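Local coordinates for separin (Saccharomyces cerevisiae, PDB 5U1T), which cleaves the MCD1/SCC1 subunit of cohesin at the onset of anaphase as a caspase-like cysteine protease, and is kept inactive by securin for most of the cell cycle, at residues S698-F703 with K748-A753; L731-I736 with L771-K776; I761-A766 with F797-I802; H840-I845 with G1506-T1511. One frame throughout, in Å; residues are numbered along the deposited sequence.

Contact 1: residues S698-F703 with K748-A753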
# COMPACT_ATOMS: atom_id res chain seq x y z
N SER A 698 -4.27 18.13 12.69
CA SER A 698 -2.90 18.25 13.12
C SER A 698 -2.85 17.93 14.59
O SER A 698 -2.32 18.69 15.38
CB SER A 698 -2.32 19.65 12.86
OG SER A 698 -2.95 20.34 11.81
N ASP A 699 -3.39 16.78 14.98
CA ASP A 699 -3.42 16.44 16.36
C ASP A 699 -2.70 15.16 16.51
O ASP A 699 -3.29 14.12 16.62
CB ASP A 699 -4.85 16.31 16.84
CG ASP A 699 -4.96 16.36 18.35
OD1 ASP A 699 -3.96 16.05 19.02
OD2 ASP A 699 -6.03 16.72 18.85
N LEU A 700 -1.39 15.25 16.44
CA LEU A 700 -0.58 14.09 16.60
C LEU A 700 -0.90 13.41 17.90
O LEU A 700 -0.77 12.23 18.00
CB LEU A 700 0.90 14.47 16.58
CG LEU A 700 1.89 13.51 17.21
CD1 LEU A 700 1.86 12.16 16.52
CD2 LEU A 700 3.28 14.08 17.13
N THR A 701 -1.31 14.17 18.89
CA THR A 701 -1.61 13.59 20.18
C THR A 701 -2.79 12.65 20.09
O THR A 701 -2.69 11.50 20.45
CB THR A 701 -1.85 14.66 21.25
OG1 THR A 701 -1.00 15.79 21.02
CG2 THR A 701 -1.56 14.11 22.60
N ALA A 702 -3.90 13.15 19.61
CA ALA A 702 -5.09 12.34 19.51
C ALA A 702 -4.86 11.13 18.65
O ALA A 702 -5.34 10.05 18.94
CB ALA A 702 -6.22 13.16 18.94
N PHE A 703 -4.12 11.31 17.59
CA PHE A 703 -3.82 10.24 16.69
C PHE A 703 -3.07 9.17 17.43
O PHE A 703 -3.44 8.03 17.40
CB PHE A 703 -2.97 10.80 15.57
CG PHE A 703 -2.50 9.80 14.59
CD1 PHE A 703 -1.39 9.04 14.84
CD2 PHE A 703 -3.14 9.64 13.41
CE1 PHE A 703 -0.95 8.12 13.94
CE2 PHE A 703 -2.71 8.72 12.50
CZ PHE A 703 -1.61 7.97 12.76
N LYS A 748 4.00 11.57 8.60
CA LYS A 748 3.41 12.78 8.04
C LYS A 748 2.95 13.73 9.15
O LYS A 748 3.19 14.94 9.08
CB LYS A 748 2.25 12.42 7.12
CG LYS A 748 1.92 13.42 6.02
CD LYS A 748 0.66 13.01 5.24
CE LYS A 748 0.41 13.92 4.05
NZ LYS A 748 1.34 13.62 2.93
N LEU A 749 2.31 13.20 10.18
CA LEU A 749 1.84 14.03 11.27
C LEU A 749 2.98 14.67 12.04
O LEU A 749 2.98 15.88 12.28
CB LEU A 749 0.98 13.24 12.24
CG LEU A 749 -0.51 13.24 11.93
CD1 LEU A 749 -1.24 12.65 13.08
CD2 LEU A 749 -1.02 14.63 11.65
N ASN A 750 3.93 13.83 12.46
CA ASN A 750 5.11 14.28 13.19
C ASN A 750 5.86 15.39 12.46
O ASN A 750 6.21 16.41 13.05
CB ASN A 750 6.05 13.10 13.43
CG ASN A 750 5.83 12.45 14.77
OD1 ASN A 750 5.57 13.12 15.77
ND2 ASN A 750 5.94 11.13 14.80
N ILE A 751 6.09 15.19 11.16
CA ILE A 751 6.87 16.14 10.39
C ILE A 751 6.08 17.42 10.12
O ILE A 751 6.67 18.51 10.10
CB ILE A 751 7.35 15.53 9.05
CG1 ILE A 751 8.49 16.37 8.48
CG2 ILE A 751 6.21 15.39 8.03
CD1 ILE A 751 9.74 16.29 9.32
N LYS A 752 4.77 17.32 9.94
CA LYS A 752 3.94 18.52 9.79
C LYS A 752 3.94 19.28 11.12
O LYS A 752 3.65 20.47 11.16
CB LYS A 752 2.51 18.16 9.31
CG LYS A 752 2.43 17.78 7.79
CD LYS A 752 1.00 17.61 7.24
CE LYS A 752 0.98 17.52 5.70
NZ LYS A 752 -0.38 17.28 5.13
N ALA A 753 4.32 18.60 12.20
CA ALA A 753 4.37 19.21 13.52
C ALA A 753 5.80 19.48 14.00
O ALA A 753 6.04 19.52 15.21
CB ALA A 753 3.64 18.33 14.52
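Leu700, in the first turn of helix 700-714, lies beside Leu749, close to the end of helix 729-752, and their CA atoms come within 5.9 Å of each other. Just before Leu700 the chain turns through Ser698, whose phi and psi are both positive (53°/53°), and enters the helix at Asp699. Aspartate suits this N-cap position because its short carboxylate can reach a backbone N-H of the first turn that has no earlier carbonyl to bind. Here Ala702 N donates to Asp699 OD1 at 3.0 Å, almost straight but from above the carboxylate plane. In the other segment, Ala753 is the first residue to leave helical angles.

Leu749 gives the largest share of the contact. Its CD1 methyl lies 3.9 Å from Leu700 CA and packs obliquely at the base of the Phe703 ring, 3.5 Å from Phe703 CG, while CD2 reaches toward Ser698 CA. Phe703 CB already faces Leu749, and CG anti to the backbone N (chi1 176°) sets the ring's base against that methyl. A branched leucine fits well, since one methyl meets ring and helix start as the other covers the turn.

The contact thus joins the start of helix 700-714 to the end of helix 729-752 in the helical domain. The Phe703 ring also meets Trp696 edge-to-face. The amide of Asn750 is held from outside the two segments, by Asn755 and, weakly, Asp762, linking the helix end to helix 756-775 and the turn before it. Buried Ile751 packs on helices 756-775 and 782-805.

Contact 2: residues L731-I736 with L771-K776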
# COMPACT_ATOMS: atom_id res chain seq x y z
N LEU A 731 -4.64 -12.70 5.92
CA LEU A 731 -5.01 -11.71 6.93
C LEU A 731 -3.78 -11.20 7.66
O LEU A 731 -3.74 -10.05 8.10
CB LEU A 731 -5.97 -12.30 7.96
CG LEU A 731 -7.39 -12.66 7.56
CD1 LEU A 731 -8.17 -13.00 8.83
CD2 LEU A 731 -8.03 -11.52 6.80
N TYR A 732 -2.80 -12.07 7.82
CA TYR A 732 -1.59 -11.67 8.52
C TYR A 732 -0.87 -10.62 7.69
O TYR A 732 -0.39 -9.64 8.23
CB TYR A 732 -0.69 -12.87 8.80
CG TYR A 732 0.65 -12.50 9.40
CD1 TYR A 732 0.76 -11.53 10.40
CD2 TYR A 732 1.82 -13.12 8.96
CE1 TYR A 732 1.99 -11.19 10.94
CE2 TYR A 732 3.05 -12.79 9.50
CZ TYR A 732 3.13 -11.83 10.48
OH TYR A 732 4.36 -11.50 11.00
N ILE A 733 -0.82 -10.82 6.37
CA ILE A 733 -0.27 -9.83 5.45
C ILE A 733 -1.02 -8.50 5.60
O ILE A 733 -0.41 -7.42 5.61
CB ILE A 733 -0.36 -10.32 3.99
CG1 ILE A 733 0.54 -11.53 3.77
CG2 ILE A 733 0.04 -9.21 3.03
CD1 ILE A 733 2.00 -11.24 3.83
N LYS A 734 -2.34 -8.59 5.75
CA LYS A 734 -3.18 -7.41 5.86
C LYS A 734 -2.95 -6.66 7.17
O LYS A 734 -3.02 -5.43 7.21
CB LYS A 734 -4.66 -7.79 5.71
CG LYS A 734 -5.12 -7.91 4.26
CD LYS A 734 -6.50 -8.55 4.15
CE LYS A 734 -7.00 -8.57 2.70
NZ LYS A 734 -8.49 -8.82 2.60
N VAL A 735 -2.65 -7.40 8.25
CA VAL A 735 -2.28 -6.80 9.53
C VAL A 735 -0.98 -5.99 9.41
O VAL A 735 -0.90 -4.84 9.86
CB VAL A 735 -2.13 -7.90 10.64
CG1 VAL A 735 -1.30 -7.41 11.80
CG2 VAL A 735 -3.50 -8.36 11.13
N ILE A 736 0.04 -6.58 8.80
CA ILE A 736 1.31 -5.91 8.63
C ILE A 736 1.11 -4.65 7.80
O ILE A 736 1.64 -3.60 8.13
CB ILE A 736 2.36 -6.81 7.96
CG1 ILE A 736 2.59 -8.07 8.80
CG2 ILE A 736 3.67 -6.08 7.81
CD1 ILE A 736 3.64 -9.01 8.20
N LEU A 771 9.76 -4.76 4.33
CA LEU A 771 10.77 -5.67 3.91
C LEU A 771 10.48 -7.02 4.50
O LEU A 771 10.72 -8.02 3.89
CB LEU A 771 12.12 -5.18 4.36
CG LEU A 771 13.24 -5.62 3.44
CD1 LEU A 771 12.95 -5.16 2.04
CD2 LEU A 771 14.52 -5.02 3.93
N SER A 772 9.94 -7.03 5.70
CA SER A 772 9.60 -8.28 6.34
C SER A 772 8.33 -8.86 5.77
O SER A 772 8.14 -10.06 5.81
CB SER A 772 9.54 -8.13 7.85
OG SER A 772 8.22 -7.92 8.30
N LEU A 773 7.48 -8.02 5.23
CA LEU A 773 6.24 -8.46 4.62
C LEU A 773 6.52 -9.17 3.32
O LEU A 773 5.83 -10.08 2.95
CB LEU A 773 5.34 -7.28 4.36
CG LEU A 773 3.92 -7.59 3.92
CD1 LEU A 773 3.04 -6.42 4.28
CD2 LEU A 773 3.88 -7.82 2.44
N LEU A 774 7.56 -8.75 2.63
CA LEU A 774 7.92 -9.37 1.39
C LEU A 774 8.63 -10.68 1.60
O LEU A 774 8.66 -11.50 0.72
CB LEU A 774 8.84 -8.46 0.61
CG LEU A 774 8.21 -7.18 0.13
CD1 LEU A 774 9.26 -6.30 -0.49
CD2 LEU A 774 7.12 -7.46 -0.86
N LYS A 775 9.19 -10.90 2.77
CA LYS A 775 9.89 -12.14 2.98
C LYS A 775 8.96 -13.26 3.36
O LYS A 775 9.32 -14.42 3.29
CB LYS A 775 11.02 -11.96 3.97
CG LYS A 775 12.28 -11.42 3.32
CD LYS A 775 12.83 -10.25 4.10
CE LYS A 775 12.49 -10.37 5.58
NZ LYS A 775 13.37 -9.56 6.48
N LYS A 776 7.76 -12.92 3.78
CA LYS A 776 6.78 -13.93 4.09
C LYS A 776 6.60 -14.79 2.85
O LYS A 776 6.48 -14.28 1.75
CB LYS A 776 5.45 -13.29 4.39
CG LYS A 776 5.17 -13.04 5.85
CD LYS A 776 6.43 -12.92 6.67
CE LYS A 776 6.19 -12.08 7.90
NZ LYS A 776 7.29 -12.28 8.87
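Lys776 runs beside Ile733 and reaches across Ile736 to Tyr732; its aliphatic chain makes a large share of the contact, Leu773 the largest. CB starts 4.1 Å from Ile733 CD1, and CG passes the same methyl as the two side chains run by each other in opposite directions. A bend at chi2 (25°) then swings the chain across, so that CE arrives 4.0 Å from Ile736 CD1 and 3.6 Å from Tyr732 CE2, crossing the tyrosine at about a right angle. At the tip, NZ stands 3.7 Å from Tyr732 OH. Lysine suits this border position: its methylenes cover apolar groups while the ammonium stays by a polar atom. Within the other helix, Ile736 CD1 lies over one face of the Tyr732 ring, near its rim.

Leu773 touches both isoleucines, with CD1 3.6 Å from Ile736 CG2 and CG 4.1 Å from Ile733 CD1. These branched side chains slide past Ile736 in opposite directions and cross Ile733 at about a right angle.

The carbonyls of Leu774 and Lys776 accept hydrogen bonds from basic side chains of another protein chain, probably securin. Helices 729-752 and 756-775 run antiparallel and consecutively, an alpha-alpha hairpin of the kind from which the helical domain is stacked.

Contact 3: residues I761-A766 with F797-I802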
# COMPACT_ATOMS: atom_id res chain seq x y z
N ILE A 761 12.20 8.19 12.05
CA ILE A 761 12.17 6.86 12.65
C ILE A 761 10.92 6.09 12.23
O ILE A 761 11.02 4.92 11.84
CB ILE A 761 12.23 6.94 14.17
CG1 ILE A 761 13.56 7.58 14.58
CG2 ILE A 761 12.07 5.56 14.78
CD1 ILE A 761 13.77 7.67 16.07
N ASP A 762 9.76 6.74 12.28
CA ASP A 762 8.51 6.14 11.86
C ASP A 762 8.62 5.58 10.46
O ASP A 762 8.46 4.37 10.25
CB ASP A 762 7.37 7.16 11.93
CG ASP A 762 6.91 7.42 13.34
OD1 ASP A 762 7.35 6.70 14.27
OD2 ASP A 762 6.08 8.34 13.53
N CYS A 763 8.88 6.48 9.51
CA CYS A 763 9.18 6.13 8.12
C CYS A 763 10.04 4.89 7.96
O CYS A 763 9.81 4.08 7.07
CB CYS A 763 9.90 7.29 7.45
SG CYS A 763 8.86 8.21 6.35
N ARG A 764 11.05 4.75 8.81
CA ARG A 764 11.99 3.64 8.69
C ARG A 764 11.39 2.34 9.22
O ARG A 764 11.72 1.26 8.74
CB ARG A 764 13.29 3.97 9.41
CG ARG A 764 14.05 5.18 8.81
CD ARG A 764 14.84 4.82 7.56
NE ARG A 764 15.71 3.69 7.85
CZ ARG A 764 15.44 2.44 7.49
NH1 ARG A 764 16.28 1.46 7.82
NH2 ARG A 764 14.33 2.16 6.80
N LYS A 765 10.50 2.44 10.21
CA LYS A 765 9.76 1.28 10.66
C LYS A 765 8.84 0.79 9.55
O LYS A 765 8.73 -0.41 9.30
CB LYS A 765 8.94 1.61 11.90
CG LYS A 765 9.74 1.95 13.11
CD LYS A 765 8.80 2.32 14.23
CE LYS A 765 9.58 2.80 15.44
NZ LYS A 765 8.68 3.31 16.49
N ALA A 766 8.19 1.74 8.88
CA ALA A 766 7.29 1.44 7.79
C ALA A 766 8.03 0.67 6.72
O ALA A 766 7.52 -0.30 6.17
CB ALA A 766 6.69 2.71 7.23
N PHE A 797 8.62 8.87 -0.85
CA PHE A 797 8.17 10.25 -0.89
C PHE A 797 8.34 10.94 0.48
O PHE A 797 8.96 12.00 0.59
CB PHE A 797 6.71 10.34 -1.34
CG PHE A 797 6.43 9.75 -2.70
CD1 PHE A 797 7.46 9.46 -3.59
CD2 PHE A 797 5.12 9.49 -3.10
CE1 PHE A 797 7.18 8.91 -4.86
CE2 PHE A 797 4.84 8.94 -4.35
CZ PHE A 797 5.87 8.66 -5.24
N GLN A 798 7.82 10.33 1.53
CA GLN A 798 7.88 10.93 2.84
C GLN A 798 9.31 11.16 3.34
O GLN A 798 9.63 12.24 3.84
CB GLN A 798 7.12 10.08 3.86
CG GLN A 798 6.57 10.87 5.04
CD GLN A 798 5.96 12.19 4.60
OE1 GLN A 798 4.92 12.24 3.94
NE2 GLN A 798 6.63 13.29 4.95
N LEU A 799 10.17 10.15 3.21
CA LEU A 799 11.54 10.25 3.70
C LEU A 799 12.30 11.34 2.95
O LEU A 799 12.98 12.17 3.57
CB LEU A 799 12.27 8.92 3.55
CG LEU A 799 12.25 7.94 4.72
CD1 LEU A 799 12.65 6.56 4.23
CD2 LEU A 799 13.17 8.37 5.84
N ILE A 800 12.17 11.35 1.62
CA ILE A 800 12.79 12.38 0.81
C ILE A 800 12.26 13.77 1.20
O ILE A 800 13.04 14.68 1.41
CB ILE A 800 12.56 12.12 -0.69
CG1 ILE A 800 13.22 10.79 -1.08
CG2 ILE A 800 13.12 13.27 -1.50
CD1 ILE A 800 13.12 10.39 -2.56
N LYS A 801 10.95 13.92 1.33
CA LYS A 801 10.38 15.17 1.78
C LYS A 801 10.95 15.57 3.15
O LYS A 801 11.23 16.74 3.38
CB LYS A 801 8.85 15.07 1.84
CG LYS A 801 8.11 15.30 0.51
CD LYS A 801 6.62 14.99 0.70
CE LYS A 801 5.69 15.85 -0.18
NZ LYS A 801 4.23 15.77 0.23
N ILE A 802 11.15 14.61 4.05
CA ILE A 802 11.60 14.97 5.39
C ILE A 802 13.04 15.50 5.34
O ILE A 802 13.40 16.44 6.06
CB ILE A 802 11.54 13.78 6.38
CG1 ILE A 802 10.10 13.33 6.62
CG2 ILE A 802 12.13 14.16 7.73
CD1 ILE A 802 10.00 12.05 7.45
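Cys763 and Leu799 meet where two consecutive helices, 756-775 and 782-805, pack antiparallel as an alpha-alpha hairpin of the helical domain. The segment axes approach to 9.9 Å at 156°, and the CA atoms of this pair are 6.5 Å apart.

The tight part is built round Cys763. Its CB lies 3.7 Å from Leu799 CG, and its sulfur points between Leu799 and Gln798. A small, weakly polar side chain suits this place, where it stands between the nearest CA atoms of the two segments and fills the interface with a large, polarisable atom. Gln798 contributes only the start of its chain: chi1 (-153°) and a bend at chi2 turn the amide away, toward Lys748 and Ile751 of helix 729-752.

Arg764 marks the looser side. Its CD is 4.3 Å from Leu799 CD2, a grazing contact, and the guanidinium serves other partners: NE bonds to the backbone of another protein chain, probably securin, and the group makes a cation-pi contact with Tyr1095. A long, flexible arginine suits this place, as CD rests by the leucine while the charged end serves those two partners.

Back at the cysteine, Ile802 CD1 ends 4.2 Å from Cys763 SG.

Contact 4: residues H840-I845 with G1506-T1511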
# COMPACT_ATOMS: atom_id res chain seq x y z
N HIS A 840 10.89 14.35 -10.41
CA HIS A 840 11.07 15.51 -11.24
C HIS A 840 11.10 16.78 -10.38
O HIS A 840 11.98 17.62 -10.55
CB HIS A 840 9.99 15.61 -12.29
CG HIS A 840 9.98 16.92 -13.00
ND1 HIS A 840 9.13 17.95 -12.65
CD2 HIS A 840 10.73 17.38 -14.03
CE1 HIS A 840 9.35 18.98 -13.45
NE2 HIS A 840 10.31 18.66 -14.29
N ARG A 841 10.15 16.90 -9.46
CA ARG A 841 10.16 18.01 -8.51
C ARG A 841 11.47 18.00 -7.72
O ARG A 841 12.05 19.05 -7.44
CB ARG A 841 8.96 17.93 -7.55
CG ARG A 841 9.01 18.94 -6.38
CD ARG A 841 7.82 18.73 -5.42
NE ARG A 841 7.96 19.39 -4.12
CZ ARG A 841 7.65 20.67 -3.87
NH1 ARG A 841 7.81 21.16 -2.64
NH2 ARG A 841 7.19 21.47 -4.84
N TYR A 842 11.94 16.81 -7.37
CA TYR A 842 13.15 16.73 -6.58
C TYR A 842 14.35 17.24 -7.38
O TYR A 842 15.23 17.89 -6.83
CB TYR A 842 13.39 15.29 -6.10
CG TYR A 842 14.76 15.11 -5.52
CD1 TYR A 842 15.09 15.68 -4.30
CD2 TYR A 842 15.74 14.40 -6.21
CE1 TYR A 842 16.35 15.53 -3.77
CE2 TYR A 842 17.00 14.26 -5.70
CZ TYR A 842 17.29 14.82 -4.47
OH TYR A 842 18.54 14.69 -3.94
N TYR A 843 14.38 16.95 -8.67
CA TYR A 843 15.50 17.35 -9.51
C TYR A 843 15.44 18.84 -9.75
O TYR A 843 16.46 19.48 -9.99
CB TYR A 843 15.52 16.57 -10.83
CG TYR A 843 15.95 15.14 -10.60
CD1 TYR A 843 16.92 14.85 -9.65
CD2 TYR A 843 15.37 14.08 -11.29
CE1 TYR A 843 17.33 13.56 -9.40
CE2 TYR A 843 15.78 12.77 -11.04
CZ TYR A 843 16.76 12.53 -10.10
OH TYR A 843 17.18 11.24 -9.82
N MET A 844 14.25 19.40 -9.63
CA MET A 844 14.09 20.85 -9.70
C MET A 844 14.69 21.51 -8.46
O MET A 844 15.49 22.41 -8.57
CB MET A 844 12.62 21.22 -9.83
CG MET A 844 12.16 21.40 -11.26
SD MET A 844 10.53 22.22 -11.30
CE MET A 844 10.60 23.24 -9.81
N ILE A 845 14.29 21.04 -7.28
CA ILE A 845 14.82 21.53 -6.02
C ILE A 845 16.35 21.43 -5.94
O ILE A 845 17.01 22.37 -5.51
CB ILE A 845 14.19 20.77 -4.83
CG1 ILE A 845 12.67 20.94 -4.84
CG2 ILE A 845 14.76 21.24 -3.49
CD1 ILE A 845 11.98 20.26 -3.68
N GLY A 1506 21.59 22.60 -5.51
CA GLY A 1506 20.55 23.61 -5.58
C GLY A 1506 20.16 24.17 -4.23
O GLY A 1506 21.00 24.69 -3.49
N LYS A 1507 18.88 24.04 -3.90
CA LYS A 1507 18.31 24.66 -2.71
C LYS A 1507 18.47 23.81 -1.47
O LYS A 1507 17.90 24.10 -0.43
CB LYS A 1507 16.84 24.98 -2.95
CG LYS A 1507 16.63 25.89 -4.14
CD LYS A 1507 15.16 26.00 -4.50
CE LYS A 1507 15.00 26.52 -5.93
NZ LYS A 1507 15.78 25.66 -6.90
N LEU A 1508 19.24 22.75 -1.58
CA LEU A 1508 19.55 21.97 -0.39
C LEU A 1508 20.97 22.30 0.07
O LEU A 1508 21.75 22.93 -0.66
CB LEU A 1508 19.39 20.47 -0.67
CG LEU A 1508 18.02 19.94 -1.09
CD1 LEU A 1508 18.07 18.40 -1.15
CD2 LEU A 1508 16.89 20.44 -0.17
N GLU A 1509 21.30 21.90 1.30
CA GLU A 1509 22.63 22.13 1.84
C GLU A 1509 23.61 21.14 1.24
O GLU A 1509 23.29 19.97 1.07
CB GLU A 1509 22.64 22.02 3.36
CG GLU A 1509 21.74 23.01 4.05
CD GLU A 1509 22.08 24.44 3.70
OE1 GLU A 1509 23.27 24.80 3.66
OE2 GLU A 1509 21.13 25.22 3.44
N PRO A 1510 24.81 21.62 0.92
CA PRO A 1510 25.85 20.76 0.36
C PRO A 1510 26.58 20.07 1.49
O PRO A 1510 26.33 20.39 2.65
CB PRO A 1510 26.74 21.75 -0.37
CG PRO A 1510 26.68 22.97 0.49
CD PRO A 1510 25.28 23.01 1.07
N THR A 1511 27.47 19.14 1.19
CA THR A 1511 28.38 18.66 2.22
C THR A 1511 29.69 18.18 1.64
O THR A 1511 29.86 18.09 0.42
CB THR A 1511 27.80 17.51 3.07
OG1 THR A 1511 28.65 17.31 4.22
CG2 THR A 1511 27.69 16.20 2.24
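Ile845 keeps CG2 anti to its backbone N and CG1 beside it (chi1 -59°), which points CG2 across to Leu1508, 4.0 Å from Leu1508 CD2, and the two side chains meet at a slant. In Lys1507 the fold at chi4 (54°) brings the amino group back over the end of helix 829-845, where NZ comes 3.7 Å from Met844 O. Tyr842 adds its ring edge atom CE1, 4.2 Å from Leu1508 CD1. Branched apolar chains fill the join, while the tyrosine packs with its ring and keeps its OH for Glu813.

The one bond across the contact is backbone to backbone: Lys1507 N donates to Ile845 O at 3.0 Å, N-H...O 175°, meeting the carbonyl nearly end-on. It uses an acceptor of the last helical turn. Ile845 O is also 3.8 Å from Gly1506 CA; the positive phi there favours glycine, whose lack of a side chain lets the loop pass this close.

This loop belongs to the caspase-like catalytic domain, between strand 1492-1494 and helix 1513-1519, and earlier along it lies Cys1497, the probable nucleophile. The contact joins that domain to the helical one.

Lys1507 NZ forms a salt bridge with Glu847, and its charge would also probably interact favourably with the helix's C-terminal end. Leu1508 packs further on Ala809 and Ile804, and the Glu1509 backbone bonds to that of Gly807.

Contacts 1, 2 and 3 follow one run of helices: contacts 1 and 2 share helix 729-752, and contacts 2 and 3 share helix 756-775. Contacts 2 and 3 are buried and rest mainly on apolar atoms, including the methylenes of Lys776, Arg764 and Gln798, and both lie where another protein chain reaches the helices. Contacts 1 and 4 are only partly buried, and there a helix cap or a backbone bond joins the apolar packing. Contact 1 touches contact 3 through Ile751 on Ile802 and Gln798, while contact 3 meets contact 4 at Ile800 and Tyr842. Contact 4 alone brings in the catalytic domain, with its centre about 34 Å from that of contact 2.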